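Tylactone synthase starter module and modules 1 & 2 (Streptomyces fradiae, PDB 2Z5L) probably reduces a beta-keto group of the growing polyketide chain during tylosin biosynthesis, setting the stereochemistry of the product, as a ketoreductase of the short-chain dehydrogenase/reductase family. Local coordinates at residues T124-A127 with L128-V132; Q164-G167 with F168-A172. All blocks are in the same frame, centred on the assembly; numbering follows the deposited sequence.

Contact 1: T124-A127 with L128-V132; sequences TSIA and LLQAV
Gln130 folds back over Ile126, one turn earlier in the helix of a beta-alpha-beta unit (strand 107-111, helix 119-135, strand 140-147), and the pair illustrates how a long polar side chain can be packed along its own helix. The chi1 of -63° sets Gln130 CG beside its backbone N and opposite its carbonyl carbon, which brings CG to 3.2 Å from Ile126 O. Ile126 O already accepts the hydrogen bond from Gln130 N at 3.0 Å, nearly straight at 172°, so the backbone N-H and the CG methylene of Gln130 both lie against it. Beyond CG the chain is extended, and the two side chains cross at a slant, with Gln130 CD 3.9 Å from Ile126 CG2. Ile126 turns CG2 anti to its backbone N, beside the carbonyl carbon (chi1 -74°), on the side where Gln130 approaches. The amide's rotation is held from outside: NE2 donates to both Ile351 O and Leu354 O, satisfying this buried nitrogen.

Thr124 and Ser125 turn their hydroxyls back to the preceding turn, where OG1 bonds Asp120 O and OG bonds Ala121 O; Thr124 OG1 is also bonded to Gly85 N. Their carbonyls serve the next turn, Thr124 O taking Leu128 N at 3.0 Å and Ser125 O taking Leu129 N at 3.2 Å. Leu128 rests its CB 3.3 Å from Ser125 O, while its side chain packs on Leu95 of helix 88-99. Ala127 O accepts from Ala131 N, and Gln130 OE1 lies 3.4 Å from Ala127 CA.

Contact 2: Q164-G167 with F168-A172; sequences QLWG and FGRVA
Arg170 lays its guanidinium over the carbonyl of Trp166, a turn earlier in helix 160-175, and the cluster is a worked example of a buried arginine wrapped along its own helix. Among the polar contacts, Trp166 O lies over the centre of one guanidinium face, 3.5 Å from Arg170 CZ, while also accepting the backbone bond from Arg170 N at 3.2 Å. A bend at chi3 (-87°) swings the planar end back along the helix, where Arg170 NH2 comes within 3.5 Å of Gly167 CA. Water 1, at the guanidinium edge, accepts from Arg170 NE at 2.8 Å and donates to Gly167 O at 3.0 Å. Gly167 O thus has a water partner where the helical one, Val171 N, is distant, and Val171 N makes a weak bond to Phe168 O instead. The terminal nitrogens are spent outside: NH2 on Gly394 O, NH1 weakly on Gln232 OE1. Arg243 NE also comes close to NH1, a like-charge neighbour whose effect the surrounding oxygens may temper.

The preceding turn keeps its i to i+4 bonds, with Phe168 N bonding Gln164 O and Gly169 N bonding Leu165 O, the latter short at 2.6 Å.

The Trp166 ring meets Arg170 at its edge. Arg170 NH1 lies in the ring plane, 3.8 Å from Trp166 CE3, and the two planes stand 51° apart, so nothing is stacked. Trp166 NE1 is hydrogen-bonded to Thr146 OG1.

Helix 160-175 links strands 140-147 and 180-186; Trp166 packs on Leu183 and Asp185 of the latter strand, while Phe168 meets helix 119-135 through Ile126, and Gln164 and Val171 meet helix 402-419.

From the N terminus the chain leaves strand 107-111, runs through contact 1 in helix 119-135, passes through strand 140-147, and then reaches contact 2 in helix 160-175 before strand 180-186. The two follow in series, neither nested nor crossed, and neither closes a loop, since each lies within one unbroken helix. Their helices belong to successive beta-alpha-beta units sharing strand 140-147, and they pack directly: Leu129 CD2 reaches Ala172 CB at 3.4 Å, and Ile126 CG1 meets Phe168 CZ at 3.5 Å. Both contacts also touch the loop residues Ile351 and Leu354, which joins these helices to a loop much later in the chain.

Contact 1: T124-A127 with L128-V132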
loop_
_atom_site.group_PDB
_atom_site.type_symbol
_atom_site.label_atom_id
_atom_site.label_comp_id
_atom_site.label_asym_id
_atom_site.label_seq_id
_atom_site.Cartn_x
_atom_site.Cartn_y
_atom_site.Cartn_z
ATOM N N THR A 124 -10.282 12.709 -1.483
ATOM C CA THR A 124 -11.343 13.099 -2.402
ATOM C C THR A 124 -11.629 12.016 -3.433
ATOM O O THR A 124 -12.748 11.925 -3.927
ATOM C CB THR A 124 -11.007 14.395 -3.161
ATOM O OG1 THR A 124 -10.500 15.382 -2.250
ATOM C CG2 THR A 124 -12.271 14.946 -3.816
ATOM N N SER A 125 -10.616 11.212 -3.759
ATOM C CA SER A 125 -10.766 10.134 -4.726
ATOM C C SER A 125 -11.623 9.042 -4.100
ATOM O O SER A 125 -12.517 8.482 -4.747
ATOM C CB SER A 125 -9.395 9.564 -5.131
ATOM O OG SER A 125 -8.662 10.493 -5.917
ATOM N N ILE A 126 -11.347 8.737 -2.838
ATOM C CA ILE A 126 -12.120 7.737 -2.121
ATOM C C ILE A 126 -13.563 8.236 -2.055
ATOM O O ILE A 126 -14.505 7.475 -2.291
ATOM C CB ILE A 126 -11.504 7.488 -0.707
ATOM C CG1 ILE A 126 -10.214 6.679 -0.883
ATOM C CG2 ILE A 126 -12.505 6.755 0.213
ATOM C CD1 ILE A 126 -9.435 6.470 0.360
ATOM N N ALA A 127 -13.722 9.530 -1.775
ATOM C CA ALA A 127 -15.032 10.172 -1.704
ATOM C C ALA A 127 -15.798 10.027 -3.033
ATOM O O ALA A 127 -17.008 9.827 -3.035
ATOM C CB ALA A 127 -14.870 11.657 -1.358
ATOM N N LEU A 128 -15.085 10.134 -4.152
ATOM C CA LEU A 128 -15.699 10.010 -5.475
ATOM C C LEU A 128 -16.288 8.618 -5.670
ATOM O O LEU A 128 -17.403 8.466 -6.168
ATOM C CB LEU A 128 -14.669 10.268 -6.586
ATOM C CG LEU A 128 -15.028 9.849 -8.026
ATOM C CD1 LEU A 128 -16.195 10.677 -8.548
ATOM C CD2 LEU A 128 -13.820 10.021 -8.916
ATOM N N LEU A 129 -15.521 7.599 -5.300
ATOM C CA LEU A 129 -15.983 6.222 -5.433
ATOM C C LEU A 129 -17.208 6.002 -4.561
ATOM O O LEU A 129 -18.222 5.456 -5.019
ATOM C CB LEU A 129 -14.876 5.233 -5.040
ATOM C CG LEU A 129 -15.219 3.742 -5.164
ATOM C CD1 LEU A 129 -15.820 3.477 -6.535
ATOM C CD2 LEU A 129 -13.969 2.908 -4.952
ATOM N N GLN A 130 -17.110 6.438 -3.309
ATOM C CA GLN A 130 -18.205 6.310 -2.352
ATOM C C GLN A 130 -19.474 6.962 -2.850
ATOM O O GLN A 130 -20.586 6.452 -2.621
ATOM C CB GLN A 130 -17.838 6.948 -1.012
ATOM C CG GLN A 130 -16.665 6.303 -0.299
ATOM C CD GLN A 130 -16.279 7.068 0.953
ATOM O OE1 GLN A 130 -16.119 8.293 0.919
ATOM N NE2 GLN A 130 -16.126 6.356 2.064
ATOM N N ALA A 131 -19.310 8.094 -3.526
ATOM C CA ALA A 131 -20.449 8.837 -4.050
ATOM C C ALA A 131 -21.115 8.110 -5.211
ATOM O O ALA A 131 -22.341 8.102 -5.315
ATOM C CB ALA A 131 -20.000 10.228 -4.488
ATOM N N VAL A 132 -20.304 7.501 -6.071
ATOM C CA VAL A 132 -20.822 6.773 -7.224
ATOM C C VAL A 132 -21.650 5.578 -6.777
ATOM O O VAL A 132 -22.670 5.241 -7.380
ATOM C CB VAL A 132 -19.687 6.270 -8.125
ATOM C CG1 VAL A 132 -20.255 5.389 -9.221
ATOM C CG2 VAL A 132 -18.950 7.454 -8.733
#

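Contact 2: Q164-G167 with F168-A172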
loop_
_atom_site.group_PDB
_atom_site.type_symbol
_atom_site.label_atom_id
_atom_site.label_comp_id
_atom_site.label_asym_id
_atom_site.label_seq_id
_atom_site.Cartn_x
_atom_site.Cartn_y
_atom_site.Cartn_z
ATOM N N GLN A 164 -0.641 5.618 -2.901
ATOM C CA GLN A 164 -1.755 5.389 -1.983
ATOM C C GLN A 164 -3.032 4.977 -2.709
ATOM O O GLN A 164 -3.724 4.041 -2.291
ATOM C CB GLN A 164 -2.037 6.650 -1.172
ATOM C CG GLN A 164 -1.070 6.909 -0.030
ATOM C CD GLN A 164 -1.608 7.974 0.920
ATOM O OE1 GLN A 164 -2.758 7.897 1.342
ATOM N NE2 GLN A 164 -0.782 8.967 1.260
ATOM N N LEU A 165 -3.333 5.693 -3.793
ATOM C CA LEU A 165 -4.526 5.450 -4.606
ATOM C C LEU A 165 -4.515 4.054 -5.229
ATOM O O LEU A 165 -5.549 3.390 -5.325
ATOM C CB LEU A 165 -4.633 6.507 -5.722
ATOM C CG LEU A 165 -5.851 7.432 -5.778
ATOM C CD1 LEU A 165 -5.887 8.103 -7.150
ATOM C CD2 LEU A 165 -7.132 6.642 -5.556
ATOM N N TRP A 166 -3.351 3.611 -5.691
ATOM C CA TRP A 166 -3.288 2.279 -6.278
ATOM C C TRP A 166 -3.601 1.275 -5.185
ATOM O O TRP A 166 -4.310 0.299 -5.421
ATOM C CB TRP A 166 -1.913 2.020 -6.884
ATOM C CG TRP A 166 -1.782 2.600 -8.254
ATOM C CD1 TRP A 166 -1.808 3.929 -8.604
ATOM C CD2 TRP A 166 -1.633 1.868 -9.470
ATOM N NE1 TRP A 166 -1.683 4.063 -9.966
ATOM C CE2 TRP A 166 -1.575 2.814 -10.522
ATOM C CE3 TRP A 166 -1.544 0.502 -9.779
ATOM C CZ2 TRP A 166 -1.433 2.437 -11.855
ATOM C CZ3 TRP A 166 -1.402 0.127 -11.108
ATOM C CH2 TRP A 166 -1.349 1.096 -12.131
ATOM N N GLY A 167 -3.099 1.545 -3.977
ATOM C CA GLY A 167 -3.363 0.654 -2.868
ATOM C C GLY A 167 -4.851 0.546 -2.610
ATOM O O GLY A 167 -5.405 -0.547 -2.516
ATOM N N PHE A 168 -5.505 1.694 -2.510
ATOM C CA PHE A 168 -6.937 1.748 -2.269
ATOM C C PHE A 168 -7.717 1.186 -3.445
ATOM O O PHE A 168 -8.751 0.536 -3.270
ATOM C CB PHE A 168 -7.369 3.194 -2.075
ATOM C CG PHE A 168 -8.843 3.361 -1.974
ATOM C CD1 PHE A 168 -9.507 3.034 -0.794
ATOM C CD2 PHE A 168 -9.579 3.799 -3.062
ATOM C CE1 PHE A 168 -10.884 3.138 -0.696
ATOM C CE2 PHE A 168 -10.955 3.906 -2.974
ATOM C CZ PHE A 168 -11.617 3.573 -1.785
ATOM N N GLY A 169 -7.225 1.482 -4.643
ATOM C CA GLY A 169 -7.881 1.031 -5.860
ATOM C C GLY A 169 -8.104 -0.471 -5.901
ATOM O O GLY A 169 -9.162 -0.929 -6.332
ATOM N N ARG A 170 -7.098 -1.231 -5.467
ATOM C CA ARG A 170 -7.156 -2.694 -5.444
ATOM C C ARG A 170 -8.188 -3.219 -4.449
ATOM O O ARG A 170 -8.748 -4.313 -4.623
ATOM C CB ARG A 170 -5.769 -3.270 -5.131
ATOM C CG ARG A 170 -4.721 -2.879 -6.180
ATOM C CD ARG A 170 -3.381 -3.540 -5.918
ATOM N NE ARG A 170 -2.535 -2.778 -5.000
ATOM C CZ ARG A 170 -1.591 -1.932 -5.392
ATOM N NH1 ARG A 170 -1.366 -1.737 -6.693
ATOM N NH2 ARG A 170 -0.875 -1.282 -4.489
ATOM N N VAL A 171 -8.435 -2.448 -3.401
ATOM C CA VAL A 171 -9.418 -2.828 -2.406
ATOM C C VAL A 171 -10.785 -2.585 -3.028
ATOM O O VAL A 171 -11.716 -3.376 -2.837
ATOM C CB VAL A 171 -9.282 -1.974 -1.117
ATOM C CG1 VAL A 171 -10.460 -2.243 -0.185
ATOM C CG2 VAL A 171 -7.977 -2.305 -0.423
ATOM N N ALA A 172 -10.903 -1.495 -3.786
ATOM C CA ALA A 172 -12.173 -1.163 -4.442
ATOM C C ALA A 172 -12.604 -2.253 -5.428
ATOM O O ALA A 172 -13.783 -2.582 -5.513
ATOM C CB ALA A 172 -12.049 0.171 -5.172
HETATM O O HOH W 1 -3.515 -2.889 -2.386
#